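Local structure of uncharacterized protein (Chondromyces crocatus, 6I86) at residues A[9-14]-A[61-66]; A[16-21]-A[97-102]; A[125-130]-A[145-150]; A[80-85]-A[119-124]. The protein is of unknown function but, as CgnJ of the crocagin gene cluster, probably takes part in making this ribosomally derived peptide natural product. One frame throughout, in Å; residues are numbered along the deposited sequence.

Overall arrangement
Starting from the N terminus, residues 9-14 close the first long loop in interaction 1 by pairing with 61-66. Residues 16-21, inside that loop, pair only later with 97-102, making interaction 2 cross interaction 1. Interaction 4 opens at 80-85, within the span of interaction 2, and closes beyond it at 119-124, a second crossing. Interaction 3 follows in series, bringing 125-130 back to 145-150. Interactions 1, 3 and 4 all reach one mixed five-stranded sheet, in which strand 148-154 lies between 60-69 and 115-123. Interaction 2 belongs to the antiparallel four-stranded sheet, whose I18 packs on L12; its centre is about 17 Å from that of interaction 4.

Interaction 1: A[9-14]-A[61-66]; sequences EIILPA and YFKVRC
I10 with V64 and L12 with F62 form the hydrogen-bonded pairs of two antiparallel strands, held by four backbone bonds. These four side chains make the buried side of the contact: I10 and V64 pack on F20, and L12 on I18, both of strand 17-22. I10 CG1 lies 4.1 Å from V64 CB. At the end of the pairing, A14 O meets the edge of the F62 ring in its plane, 3.4 Å from CE2.

The opposite face is more open to solvent. P13 CB sits over one face of the Y61 ring, 3.6 Å from its centroid, a CH-pi contact. R65 has CG anti to the backbone N (chi1 177°) and bends at chi3, bringing its guanidinium side-on to E9; NE and NH2 both donate to OE2, each at 2.9 Å, from the same face of the carboxylate. A leucine in place of this arginine would probably leave E9 OE2 without either donor and its carboxylate freer to turn. E9 OE1 accepts from a water that in turn accepts weakly from K63 NZ, whose main partner is E144 O. Apolar packing thus holds the buried face; on the other, CH-pi and aliphatic contacts, I11 on K63 among them, run into the E9-R65 salt bridge.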
loop_
_atom_site.group_PDB
_atom_site.type_symbol
_atom_site.label_atom_id
_atom_site.label_comp_id
_atom_site.label_asym_id
_atom_site.label_seq_id
_atom_site.Cartn_x
_atom_site.Cartn_y
_atom_site.Cartn_z
ATOM N N GLU A 9 0.962 -7.843 7.047
ATOM C CA GLU A 9 -0.117 -7.923 6.074
ATOM C C GLU A 9 -1.339 -7.187 6.598
ATOM O O GLU A 9 -1.630 -7.221 7.799
ATOM C CB GLU A 9 -0.501 -9.377 5.760
ATOM C CG GLU A 9 0.589 -10.197 5.098
ATOM C CD GLU A 9 0.182 -11.645 4.919
ATOM O OE1 GLU A 9 -1.010 -11.956 5.129
ATOM O OE2 GLU A 9 1.051 -12.473 4.572
ATOM N N ILE A 10 -2.050 -6.525 5.690
ATOM C CA ILE A 10 -3.334 -5.910 5.996
ATOM C C ILE A 10 -4.373 -6.446 5.024
ATOM O O ILE A 10 -4.070 -6.792 3.876
ATOM C CB ILE A 10 -3.287 -4.366 5.936
ATOM C CG1 ILE A 10 -2.916 -3.888 4.531
ATOM C CG2 ILE A 10 -2.314 -3.817 6.970
ATOM C CD1 ILE A 10 -2.987 -2.384 4.366
ATOM N N ILE A 11 -5.612 -6.521 5.498
ATOM C CA ILE A 11 -6.761 -6.880 4.678
ATOM C C ILE A 11 -7.775 -5.758 4.820
ATOM O O ILE A 11 -8.232 -5.469 5.933
ATOM C CB ILE A 11 -7.372 -8.226 5.095
ATOM C CG1 ILE A 11 -6.322 -9.337 5.048
ATOM C CG2 ILE A 11 -8.551 -8.573 4.202
ATOM C CD1 ILE A 11 -6.841 -10.674 5.525
ATOM N N LEU A 12 -8.116 -5.116 3.707
ATOM C CA LEU A 12 -9.038 -3.993 3.763
ATOM C C LEU A 12 -9.913 -3.991 2.516
ATOM O O LEU A 12 -9.501 -4.510 1.475
ATOM C CB LEU A 12 -8.302 -2.648 3.884
ATOM C CG LEU A 12 -6.929 -2.352 3.266
ATOM C CD1 LEU A 12 -6.775 -2.875 1.845
ATOM C CD2 LEU A 12 -6.700 -0.851 3.301
ATOM N N PRO A 13 -11.110 -3.422 2.603
ATOM C CA PRO A 13 -11.916 -3.233 1.393
ATOM C C PRO A 13 -11.488 -1.989 0.634
ATOM O O PRO A 13 -10.943 -1.038 1.200
ATOM C CB PRO A 13 -13.337 -3.079 1.946
ATOM C CG PRO A 13 -13.128 -2.415 3.278
ATOM C CD PRO A 13 -11.808 -2.950 3.810
ATOM N N ALA A 14 -11.752 -2.007 -0.670
ATOM C CA ALA A 14 -11.437 -0.871 -1.523
ATOM C C ALA A 14 -12.190 -1.018 -2.836
ATOM O O ALA A 14 -12.364 -2.128 -3.346
ATOM C CB ALA A 14 -9.932 -0.758 -1.784
ATOM N N TYR A 61 -12.318 -7.070 -1.185
ATOM C CA TYR A 61 -11.438 -7.113 -0.025
ATOM C C TYR A 61 -10.106 -7.696 -0.465
ATOM O O TYR A 61 -10.072 -8.733 -1.132
ATOM C CB TYR A 61 -12.033 -7.961 1.100
ATOM C CG TYR A 61 -13.013 -7.235 1.990
ATOM C CD1 TYR A 61 -14.352 -7.135 1.644
ATOM C CD2 TYR A 61 -12.599 -6.661 3.184
ATOM C CE1 TYR A 61 -15.254 -6.480 2.460
ATOM C CE2 TYR A 61 -13.494 -6.002 4.007
ATOM C CZ TYR A 61 -14.820 -5.913 3.640
ATOM O OH TYR A 61 -15.716 -5.259 4.457
ATOM N N PHE A 62 -9.014 -7.038 -0.090
ATOM C CA PHE A 62 -7.711 -7.370 -0.641
ATOM C C PHE A 62 -6.669 -7.488 0.459
ATOM O O PHE A 62 -6.644 -6.689 1.400
ATOM C CB PHE A 62 -7.288 -6.323 -1.673
ATOM C CG PHE A 62 -8.349 -6.039 -2.694
ATOM C CD1 PHE A 62 -8.650 -6.974 -3.674
ATOM C CD2 PHE A 62 -9.075 -4.859 -2.653
ATOM C CE1 PHE A 62 -9.642 -6.729 -4.612
ATOM C CE2 PHE A 62 -10.070 -4.605 -3.591
ATOM C CZ PHE A 62 -10.352 -5.541 -4.571
ATOM N N LYS A 63 -5.812 -8.492 0.321
ATOM C CA LYS A 63 -4.726 -8.749 1.256
ATOM C C LYS A 63 -3.439 -8.194 0.659
ATOM O O LYS A 63 -3.029 -8.604 -0.433
ATOM C CB LYS A 63 -4.599 -10.246 1.534
ATOM C CG LYS A 63 -3.405 -10.633 2.393
ATOM C CD LYS A 63 -3.336 -12.145 2.598
ATOM C CE LYS A 63 -4.499 -12.653 3.437
ATOM N NZ LYS A 63 -4.465 -14.135 3.603
ATOM N N VAL A 64 -2.811 -7.260 1.368
ATOM C CA VAL A 64 -1.590 -6.609 0.910
ATOM C C VAL A 64 -0.491 -6.906 1.916
ATOM O O VAL A 64 -0.609 -6.554 3.096
ATOM C CB VAL A 64 -1.777 -5.093 0.736
ATOM C CG1 VAL A 64 -0.507 -4.462 0.174
ATOM C CG2 VAL A 64 -2.967 -4.804 -0.164
ATOM N N ARG A 65 0.570 -7.558 1.453
ATOM C CA ARG A 65 1.748 -7.799 2.272
ATOM C C ARG A 65 2.756 -6.685 2.034
ATOM O O ARG A 65 3.050 -6.340 0.885
ATOM C CB ARG A 65 2.371 -9.155 1.943
ATOM C CG ARG A 65 3.650 -9.447 2.709
ATOM C CD ARG A 65 4.183 -10.833 2.380
ATOM N NE ARG A 65 3.200 -11.876 2.661
ATOM C CZ ARG A 65 3.167 -13.053 2.045
ATOM N NH1 ARG A 65 4.066 -13.338 1.113
ATOM N NH2 ARG A 65 2.238 -13.945 2.360
ATOM N N CYS A 66 3.253 -6.094 3.118
ATOM C CA CYS A 66 4.263 -5.047 3.048
ATOM C C CYS A 66 5.543 -5.550 3.696
ATOM O O CYS A 66 5.509 -6.108 4.798
ATOM C CB CYS A 66 3.788 -3.769 3.736
ATOM S SG CYS A 66 4.883 -2.353 3.484
HETATM O O HOH W 1 -1.133 -14.701 4.114
#

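Interaction 2: A[16-21]-A[97-102]; sequences TWILFF and ACTTDE
C98 SG is the bump that fills the hollow between L19 and F21. The sulfur approaches the edge of the F21 ring close to its plane, 3.6 Å from CE2, a sulfur-aromatic contact, while L19 CD1 touches it at 3.8 Å. F21 reaches this position because its CG lies between the backbone N and the carbonyl carbon (chi1 44°), which swings the ring back across the neighbouring strand. I27 touches both L19 and F21. Beyond the paired residues, the methyl CG2 of T100 rests 3.9 Å from W17 CE3, and I42 of helix 38-47 packs on W17, L19 and T100 together.

On the face of I18, F20, A97 and T99 the fit is shallower. A97 CB lies obliquely against the F20 ring, 3.6 Å from CE1, and I18 stands opposite T99 with only a loose approach between their branches.

The backbones are joined at L19 and C98, a hydrogen-bonded pair with L19 N to C98 O at 2.8 Å; T100 N to W17 O is weak. Where the strands part, one water accepts from T16 N, donates to W17 O and also bonds T100 OG1. T99 OG1 accepts from E102 N at 2.8 Å, an ST motif that turns the chain away. These are the central strands of an antiparallel four-stranded sheet, packed through I18, A97 and T99 onto strand 4-14 of the second sheet.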
loop_
_atom_site.group_PDB
_atom_site.type_symbol
_atom_site.label_atom_id
_atom_site.label_comp_id
_atom_site.label_asym_id
_atom_site.label_seq_id
_atom_site.Cartn_x
_atom_site.Cartn_y
_atom_site.Cartn_z
ATOM N N THR A 16 -11.461 1.582 -5.455
ATOM C CA THR A 16 -10.604 2.176 -6.474
ATOM C C THR A 16 -9.149 2.248 -6.021
ATOM O O THR A 16 -8.277 1.619 -6.630
ATOM C CB THR A 16 -11.097 3.579 -6.852
ATOM O OG1 THR A 16 -11.321 4.347 -5.663
ATOM C CG2 THR A 16 -12.388 3.512 -7.653
ATOM N N TRP A 17 -8.870 3.004 -4.962
ATOM C CA TRP A 17 -7.503 3.304 -4.557
ATOM C C TRP A 17 -7.244 2.890 -3.114
ATOM O O TRP A 17 -8.003 3.256 -2.210
ATOM C CB TRP A 17 -7.200 4.794 -4.714
ATOM C CG TRP A 17 -7.123 5.265 -6.130
ATOM C CD1 TRP A 17 -7.124 4.495 -7.257
ATOM C CD2 TRP A 17 -7.008 6.620 -6.569
ATOM N NE1 TRP A 17 -7.027 5.292 -8.372
ATOM C CE2 TRP A 17 -6.954 6.602 -7.976
ATOM C CE3 TRP A 17 -6.952 7.850 -5.907
ATOM C CZ2 TRP A 17 -6.846 7.767 -8.734
ATOM C CZ3 TRP A 17 -6.844 9.004 -6.660
ATOM C CH2 TRP A 17 -6.792 8.955 -8.058
ATOM N N ILE A 18 -6.163 2.142 -2.907
ATOM C CA ILE A 18 -5.554 1.959 -1.596
ATOM C C ILE A 18 -4.330 2.860 -1.538
ATOM O O ILE A 18 -3.526 2.883 -2.479
ATOM C CB ILE A 18 -5.175 0.488 -1.349
ATOM C CG1 ILE A 18 -6.413 -0.403 -1.443
ATOM C CG2 ILE A 18 -4.512 0.330 0.007
ATOM C CD1 ILE A 18 -6.103 -1.873 -1.641
ATOM N N LEU A 19 -4.188 3.614 -0.451
ATOM C CA LEU A 19 -3.169 4.650 -0.347
ATOM C C LEU A 19 -2.242 4.360 0.824
ATOM O O LEU A 19 -2.706 4.100 1.938
ATOM C CB LEU A 19 -3.813 6.031 -0.184
ATOM C CG LEU A 19 -4.829 6.422 -1.258
ATOM C CD1 LEU A 19 -5.609 7.655 -0.831
ATOM C CD2 LEU A 19 -4.148 6.652 -2.602
ATOM N N PHE A 20 -0.937 4.413 0.569
ATOM C CA PHE A 20 0.093 4.200 1.576
ATOM C C PHE A 20 0.853 5.499 1.789
ATOM O O PHE A 20 1.222 6.166 0.823
ATOM C CB PHE A 20 1.080 3.108 1.152
ATOM C CG PHE A 20 0.586 1.712 1.377
ATOM C CD1 PHE A 20 -0.761 1.412 1.311
ATOM C CD2 PHE A 20 1.478 0.697 1.659
ATOM C CE1 PHE A 20 -1.208 0.124 1.520
ATOM C CE2 PHE A 20 1.036 -0.587 1.868
ATOM C CZ PHE A 20 -0.309 -0.876 1.798
ATOM N N PHE A 21 1.104 5.848 3.050
ATOM C CA PHE A 21 1.742 7.125 3.340
ATOM C C PHE A 21 2.255 7.132 4.772
ATOM O O PHE A 21 1.869 6.298 5.598
ATOM C CB PHE A 21 0.777 8.297 3.121
ATOM C CG PHE A 21 -0.602 8.053 3.669
ATOM C CD1 PHE A 21 -0.923 8.409 4.971
ATOM C CD2 PHE A 21 -1.578 7.457 2.884
ATOM C CE1 PHE A 21 -2.196 8.183 5.472
ATOM C CE2 PHE A 21 -2.849 7.220 3.386
ATOM C CZ PHE A 21 -3.157 7.585 4.679
ATOM N N ALA A 97 -2.074 3.196 6.052
ATOM C CA ALA A 97 -2.853 3.002 4.840
ATOM C C ALA A 97 -4.278 3.499 5.032
ATOM O O ALA A 97 -4.837 3.425 6.130
ATOM C CB ALA A 97 -2.873 1.526 4.424
ATOM N N CYS A 98 -4.855 4.007 3.943
ATOM C CA CYS A 98 -6.269 4.346 3.890
ATOM C C CYS A 98 -6.784 4.011 2.495
ATOM O O CYS A 98 -6.052 3.488 1.652
ATOM C CB CYS A 98 -6.498 5.817 4.252
ATOM S SG CYS A 98 -6.360 6.974 2.879
ATOM N N THR A 99 -8.064 4.291 2.264
ATOM C CA THR A 99 -8.671 4.183 0.945
ATOM C C THR A 99 -9.459 5.455 0.672
ATOM O O THR A 99 -9.726 6.249 1.577
ATOM C CB THR A 99 -9.593 2.957 0.824
ATOM O OG1 THR A 99 -10.836 3.227 1.482
ATOM C CG2 THR A 99 -8.951 1.715 1.441
ATOM N N THR A 100 -9.827 5.655 -0.593
ATOM C CA THR A 100 -10.734 6.750 -0.907
ATOM C C THR A 100 -12.146 6.484 -0.403
ATOM O O THR A 100 -12.960 7.412 -0.372
ATOM C CB THR A 100 -10.756 7.019 -2.414
ATOM O OG1 THR A 100 -10.986 5.794 -3.122
ATOM C CG2 THR A 100 -9.434 7.627 -2.865
ATOM N N ASP A 101 -12.447 5.246 -0.005
ATOM C CA ASP A 101 -13.726 4.945 0.630
ATOM C C ASP A 101 -13.703 5.287 2.117
ATOM O O ASP A 101 -14.705 5.768 2.661
ATOM C CB ASP A 101 -14.083 3.470 0.430
ATOM C CG ASP A 101 -14.136 3.071 -1.033
ATOM O OD1 ASP A 101 -14.721 3.829 -1.834
ATOM O OD2 ASP A 101 -13.610 1.992 -1.383
ATOM N N GLU A 102 -12.574 5.045 2.787
ATOM C CA GLU A 102 -12.422 5.285 4.223
ATOM C C GLU A 102 -11.167 6.117 4.455
ATOM O O GLU A 102 -10.108 5.582 4.808
ATOM C CB GLU A 102 -12.357 3.970 5.002
ATOM C CG GLU A 102 -13.483 3.004 4.684
ATOM C CD GLU A 102 -13.454 1.767 5.557
ATOM O OE1 GLU A 102 -13.641 1.904 6.783
ATOM O OE2 GLU A 102 -13.244 0.661 5.018
HETATM O O HOH W 2 -11.036 3.006 -2.951
#

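Interaction 3: A[125-130]-A[145-150]; sequences VHEESK and GPDGII
E127 and D147 bring a short helix, 125-128, against the loop that leads into strand 148-154, in which the peptide between G145 and P146 is cis. The two side chains cross at about a right angle, and their carboxylate planes are 42° apart. With CG anti to the backbone N (chi1 -171°) and a bend at chi2, E127 curls so that its CG lies 3.5 Å from D147 OD1 while its acid group passes on toward G145.

Between the two acids, E127 OE2 and D147 OD1 are 4.9 Å apart. D147 OD1 also comes within 3.0 Å of E127 O, a pairing of two acceptors that gains no bond. Its own donor is H131 ND1, and D147 OD2 takes Y140 OH and K63 N, donors that probably offset the close approach of E127 O to this buried carboxylate.

The E127 carboxylate joins two parts of the chain. OE1 receives K130 NZ at 2.8 Å on its syn side, a salt bridge within the 125-130 segment, whereas OE2 reaches across to the loop. A leucine in place of this glutamate would probably leave G145 N without this acceptor and K130 without its countercharge. The bond across the contact runs from G145 N to E127 OE2, 2.8 Å long, with the donor above the carboxylate plane by 39°.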
loop_
_atom_site.group_PDB
_atom_site.type_symbol
_atom_site.label_atom_id
_atom_site.label_comp_id
_atom_site.label_asym_id
_atom_site.label_seq_id
_atom_site.Cartn_x
_atom_site.Cartn_y
_atom_site.Cartn_z
ATOM N N VAL A 125 -3.438 -9.100 -10.770
ATOM C CA VAL A 125 -4.826 -8.882 -11.166
ATOM C C VAL A 125 -5.597 -10.195 -11.131
ATOM O O VAL A 125 -6.794 -10.218 -10.811
ATOM C CB VAL A 125 -4.880 -8.224 -12.559
ATOM C CG1 VAL A 125 -6.319 -8.001 -12.991
ATOM C CG2 VAL A 125 -4.115 -6.910 -12.556
ATOM N N HIS A 126 -4.926 -11.307 -11.443
ATOM C CA HIS A 126 -5.572 -12.615 -11.373
ATOM C C HIS A 126 -6.015 -12.932 -9.949
ATOM O O HIS A 126 -7.134 -13.407 -9.725
ATOM C CB HIS A 126 -4.622 -13.689 -11.896
ATOM C CG HIS A 126 -5.290 -14.999 -12.180
ATOM N ND1 HIS A 126 -4.978 -16.157 -11.501
ATOM C CD2 HIS A 126 -6.256 -15.333 -13.069
ATOM C CE1 HIS A 126 -5.722 -17.149 -11.961
ATOM N NE2 HIS A 126 -6.505 -16.674 -12.913
ATOM N N GLU A 127 -5.146 -12.673 -8.970
ATOM C CA GLU A 127 -5.512 -12.923 -7.581
ATOM C C GLU A 127 -6.548 -11.916 -7.096
ATOM O O GLU A 127 -7.479 -12.280 -6.367
ATOM C CB GLU A 127 -4.267 -12.882 -6.695
ATOM C CG GLU A 127 -4.499 -13.345 -5.261
ATOM C CD GLU A 127 -4.733 -14.841 -5.156
ATOM O OE1 GLU A 127 -4.419 -15.567 -6.123
ATOM O OE2 GLU A 127 -5.221 -15.295 -4.099
ATOM N N GLU A 128 -6.394 -10.645 -7.486
ATOM C CA GLU A 128 -7.368 -9.621 -7.114
ATOM C C GLU A 128 -8.774 -10.008 -7.547
ATOM O O GLU A 128 -9.731 -9.880 -6.774
ATOM C CB GLU A 128 -6.979 -8.277 -7.734
ATOM C CG GLU A 128 -8.075 -7.226 -7.636
ATOM C CD GLU A 128 -7.855 -6.043 -8.557
ATOM O OE1 GLU A 128 -6.683 -5.673 -8.792
ATOM O OE2 GLU A 128 -8.856 -5.477 -9.040
ATOM N N SER A 129 -8.916 -10.501 -8.778
ATOM C CA SER A 129 -10.221 -10.853 -9.326
ATOM C C SER A 129 -10.857 -12.057 -8.642
ATOM O O SER A 129 -12.003 -12.388 -8.968
ATOM C CB SER A 129 -10.101 -11.112 -10.829
ATOM O OG SER A 129 -9.250 -12.214 -11.092
ATOM N N LYS A 130 -10.161 -12.722 -7.719
ATOM C CA LYS A 130 -10.782 -13.772 -6.922
ATOM C C LYS A 130 -11.565 -13.231 -5.736
ATOM O O LYS A 130 -12.285 -14.000 -5.091
ATOM C CB LYS A 130 -9.730 -14.748 -6.387
ATOM C CG LYS A 130 -8.965 -15.540 -7.426
ATOM C CD LYS A 130 -7.897 -16.387 -6.743
ATOM C CE LYS A 130 -6.982 -17.064 -7.749
ATOM N NZ LYS A 130 -5.862 -17.772 -7.070
ATOM N N GLY A 145 -4.364 -15.113 -1.398
ATOM C CA GLY A 145 -3.579 -13.905 -1.401
ATOM C C GLY A 145 -2.124 -14.177 -1.075
ATOM O O GLY A 145 -1.701 -15.330 -0.950
ATOM N N PRO A 146 -1.318 -13.113 -0.925
ATOM C CA PRO A 146 -1.746 -11.712 -1.031
ATOM C C PRO A 146 -2.056 -11.275 -2.462
ATOM O O PRO A 146 -1.483 -11.805 -3.413
ATOM C CB PRO A 146 -0.542 -10.938 -0.488
ATOM C CG PRO A 146 0.623 -11.826 -0.754
ATOM C CD PRO A 146 0.117 -13.232 -0.605
ATOM N N ASP A 147 -2.980 -10.322 -2.598
ATOM C CA ASP A 147 -3.275 -9.766 -3.912
ATOM C C ASP A 147 -2.130 -8.896 -4.411
ATOM O O ASP A 147 -1.951 -8.743 -5.626
ATOM C CB ASP A 147 -4.576 -8.967 -3.860
ATOM C CG ASP A 147 -5.748 -9.799 -3.378
ATOM O OD1 ASP A 147 -6.341 -10.533 -4.198
ATOM O OD2 ASP A 147 -6.071 -9.729 -2.175
ATOM N N GLY A 148 -1.347 -8.329 -3.497
ATOM C CA GLY A 148 -0.189 -7.540 -3.873
ATOM C C GLY A 148 0.844 -7.548 -2.766
ATOM O O GLY A 148 0.543 -7.845 -1.605
ATOM N N ILE A 149 2.079 -7.227 -3.144
ATOM C CA ILE A 149 3.191 -7.136 -2.207
ATOM C C ILE A 149 3.895 -5.807 -2.433
ATOM O O ILE A 149 4.300 -5.500 -3.561
ATOM C CB ILE A 149 4.180 -8.309 -2.362
ATOM C CG1 ILE A 149 3.462 -9.650 -2.177
ATOM C CG2 ILE A 149 5.317 -8.179 -1.358
ATOM C CD1 ILE A 149 4.376 -10.854 -2.292
ATOM N N ILE A 150 4.036 -5.023 -1.369
ATOM C CA ILE A 150 4.718 -3.735 -1.407
ATOM C C ILE A 150 6.036 -3.890 -0.664
ATOM O O ILE A 150 6.048 -4.164 0.541
ATOM C CB ILE A 150 3.867 -2.618 -0.784
ATOM C CG1 ILE A 150 2.458 -2.639 -1.375
ATOM C CG2 ILE A 150 4.516 -1.267 -1.019
ATOM C CD1 ILE A 150 2.450 -2.570 -2.886
#

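Interaction 4: A[80-85]-A[119-124]; sequences ADVSEL and VLREWS
E84 places CG between its backbone N and carbonyl carbon (chi1 78°) and then runs extended, while R121 sends CG anti to its own N and bends at chi3 (87°); together these torsions bring the two charged ends against each other across the strands. E84 OE2 lies at the edge of the R121 guanidinium, near its plane, in a salt bridge whose modelled E84 OE2 to R121 NE separation of 2.4 Å is doubtful, being too short to take literally. The carboxylate and guanidinium planes stand 72° apart, and V82 CG2 comes within 3.6 Å of R121 NH2, which also bonds a glycerol probably from the crystallisation liquor.

Backbone bonds pair E84 with R121 and V82 with W123 in antiparallel fashion, joining strand 82-90, outermost in the mixed sheet of this chain, to strand 115-123. The pairing ends in a classic beta bulge: D81 and V82 both face W123, whose O accepts from D81 N at 2.8 Å and from V82 N at 3.2 Å. Beside it, V82 CG1 packs 3.6 Å from W123 CB, while the indole NE1 donates to E128.

On the other face, L120 CD1 lies 3.3 Å from S83 OG and 4.1 Å from L85 CD1. E122 OE1 accepts from M77 N and from a water that bonds S83 OG weakly. Just past the bulge, S124 is the N-cap of helix 125-128, its OG bonded to E127 N and to N79 O.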
loop_
_atom_site.group_PDB
_atom_site.type_symbol
_atom_site.label_atom_id
_atom_site.label_comp_id
_atom_site.label_asym_id
_atom_site.label_seq_id
_atom_site.Cartn_x
_atom_site.Cartn_y
_atom_site.Cartn_z
ATOM N N ALA A 80 2.502 -12.310 -9.980
ATOM C CA ALA A 80 2.352 -10.899 -10.309
ATOM C C ALA A 80 2.064 -10.703 -11.793
ATOM O O ALA A 80 2.696 -11.319 -12.655
ATOM C CB ALA A 80 3.613 -10.126 -9.925
ATOM N N ASP A 81 1.103 -9.825 -12.086
ATOM C CA ASP A 81 0.824 -9.392 -13.448
ATOM C C ASP A 81 1.454 -8.047 -13.776
ATOM O O ASP A 81 1.616 -7.722 -14.958
ATOM C CB ASP A 81 -0.690 -9.292 -13.678
ATOM C CG ASP A 81 -1.398 -10.621 -13.511
ATOM O OD1 ASP A 81 -0.941 -11.616 -14.108
ATOM O OD2 ASP A 81 -2.409 -10.670 -12.781
ATOM N N VAL A 82 1.797 -7.260 -12.758
ATOM C CA VAL A 82 2.350 -5.928 -12.953
ATOM C C VAL A 82 3.357 -5.669 -11.843
ATOM O O VAL A 82 3.224 -6.174 -10.724
ATOM C CB VAL A 82 1.236 -4.851 -12.988
ATOM C CG1 VAL A 82 0.521 -4.766 -11.647
ATOM C CG2 VAL A 82 1.799 -3.493 -13.400
ATOM N N SER A 83 4.388 -4.897 -12.176
ATOM C CA SER A 83 5.453 -4.548 -11.245
ATOM C C SER A 83 5.909 -3.138 -11.579
ATOM O O SER A 83 6.279 -2.865 -12.724
ATOM C CB SER A 83 6.617 -5.540 -11.351
ATOM O OG SER A 83 7.742 -5.107 -10.607
ATOM N N GLU A 84 5.871 -2.240 -10.597
ATOM C CA GLU A 84 6.309 -0.874 -10.840
ATOM C C GLU A 84 7.208 -0.414 -9.706
ATOM O O GLU A 84 6.908 -0.637 -8.529
ATOM C CB GLU A 84 5.118 0.084 -11.025
ATOM C CG GLU A 84 4.393 0.519 -9.770
ATOM C CD GLU A 84 3.307 1.524 -10.081
ATOM O OE1 GLU A 84 3.575 2.450 -10.878
ATOM O OE2 GLU A 84 2.193 1.392 -9.538
ATOM N N LEU A 85 8.323 0.203 -10.076
ATOM C CA LEU A 85 9.290 0.723 -9.122
ATOM C C LEU A 85 8.988 2.194 -8.874
ATOM O O LEU A 85 9.084 3.016 -9.791
ATOM C CB LEU A 85 10.711 0.544 -9.657
ATOM C CG LEU A 85 11.884 0.585 -8.673
ATOM C CD1 LEU A 85 11.733 -0.492 -7.615
ATOM C CD2 LEU A 85 13.211 0.434 -9.409
ATOM N N VAL A 119 10.437 1.721 -3.616
ATOM C CA VAL A 119 9.217 0.963 -3.376
ATOM C C VAL A 119 8.907 0.150 -4.619
ATOM O O VAL A 119 8.814 0.705 -5.721
ATOM C CB VAL A 119 8.029 1.874 -3.022
ATOM C CG1 VAL A 119 6.743 1.057 -2.935
ATOM C CG2 VAL A 119 8.290 2.593 -1.717
ATOM N N LEU A 120 8.746 -1.155 -4.447
ATOM C CA LEU A 120 8.288 -2.028 -5.516
ATOM C C LEU A 120 6.837 -2.395 -5.245
ATOM O O LEU A 120 6.528 -3.004 -4.215
ATOM C CB LEU A 120 9.152 -3.284 -5.617
ATOM C CG LEU A 120 8.786 -4.219 -6.770
ATOM C CD1 LEU A 120 9.117 -3.552 -8.100
ATOM C CD2 LEU A 120 9.521 -5.547 -6.638
ATOM N N ARG A 121 5.952 -2.014 -6.159
ATOM C CA ARG A 121 4.566 -2.456 -6.132
ATOM C C ARG A 121 4.422 -3.650 -7.062
ATOM O O ARG A 121 4.555 -3.509 -8.281
ATOM C CB ARG A 121 3.606 -1.348 -6.558
ATOM C CG ARG A 121 2.185 -1.858 -6.774
ATOM C CD ARG A 121 1.265 -0.787 -7.330
ATOM N NE ARG A 121 1.301 -0.703 -8.785
ATOM C CZ ARG A 121 0.424 -1.311 -9.578
ATOM N NH1 ARG A 121 -0.544 -2.049 -9.048
ATOM N NH2 ARG A 121 0.512 -1.185 -10.895
ATOM N N GLU A 122 4.154 -4.816 -6.487
ATOM C CA GLU A 122 3.832 -6.018 -7.242
ATOM C C GLU A 122 2.364 -6.344 -7.011
ATOM O O GLU A 122 1.911 -6.385 -5.863
ATOM C CB GLU A 122 4.708 -7.193 -6.814
ATOM C CG GLU A 122 6.181 -6.985 -7.093
ATOM C CD GLU A 122 7.037 -8.131 -6.601
ATOM O OE1 GLU A 122 7.543 -8.900 -7.444
ATOM O OE2 GLU A 122 7.203 -8.263 -5.368
ATOM N N TRP A 123 1.624 -6.568 -8.093
ATOM C CA TRP A 123 0.197 -6.821 -7.980
ATOM C C TRP A 123 -0.209 -7.933 -8.932
ATOM O O TRP A 123 0.292 -8.020 -10.057
ATOM C CB TRP A 123 -0.615 -5.554 -8.277
ATOM C CG TRP A 123 -2.025 -5.642 -7.812
ATOM C CD1 TRP A 123 -3.107 -6.035 -8.542
ATOM C CD2 TRP A 123 -2.511 -5.342 -6.502
ATOM N NE1 TRP A 123 -4.240 -5.989 -7.769
ATOM C CE2 TRP A 123 -3.900 -5.568 -6.510
ATOM C CE3 TRP A 123 -1.906 -4.901 -5.321
ATOM C CZ2 TRP A 123 -4.695 -5.369 -5.384
ATOM C CZ3 TRP A 123 -2.693 -4.704 -4.208
ATOM C CH2 TRP A 123 -4.074 -4.937 -4.244
ATOM N N SER A 124 -1.118 -8.782 -8.467
ATOM C CA SER A 124 -1.687 -9.863 -9.264
ATOM C C SER A 124 -3.147 -9.518 -9.537
ATOM O O SER A 124 -3.993 -9.613 -8.642
ATOM C CB SER A 124 -1.561 -11.200 -8.542
ATOM O OG SER A 124 -2.203 -12.229 -9.272
HETATM O O HOH W 3 8.010 -8.209 -9.872
#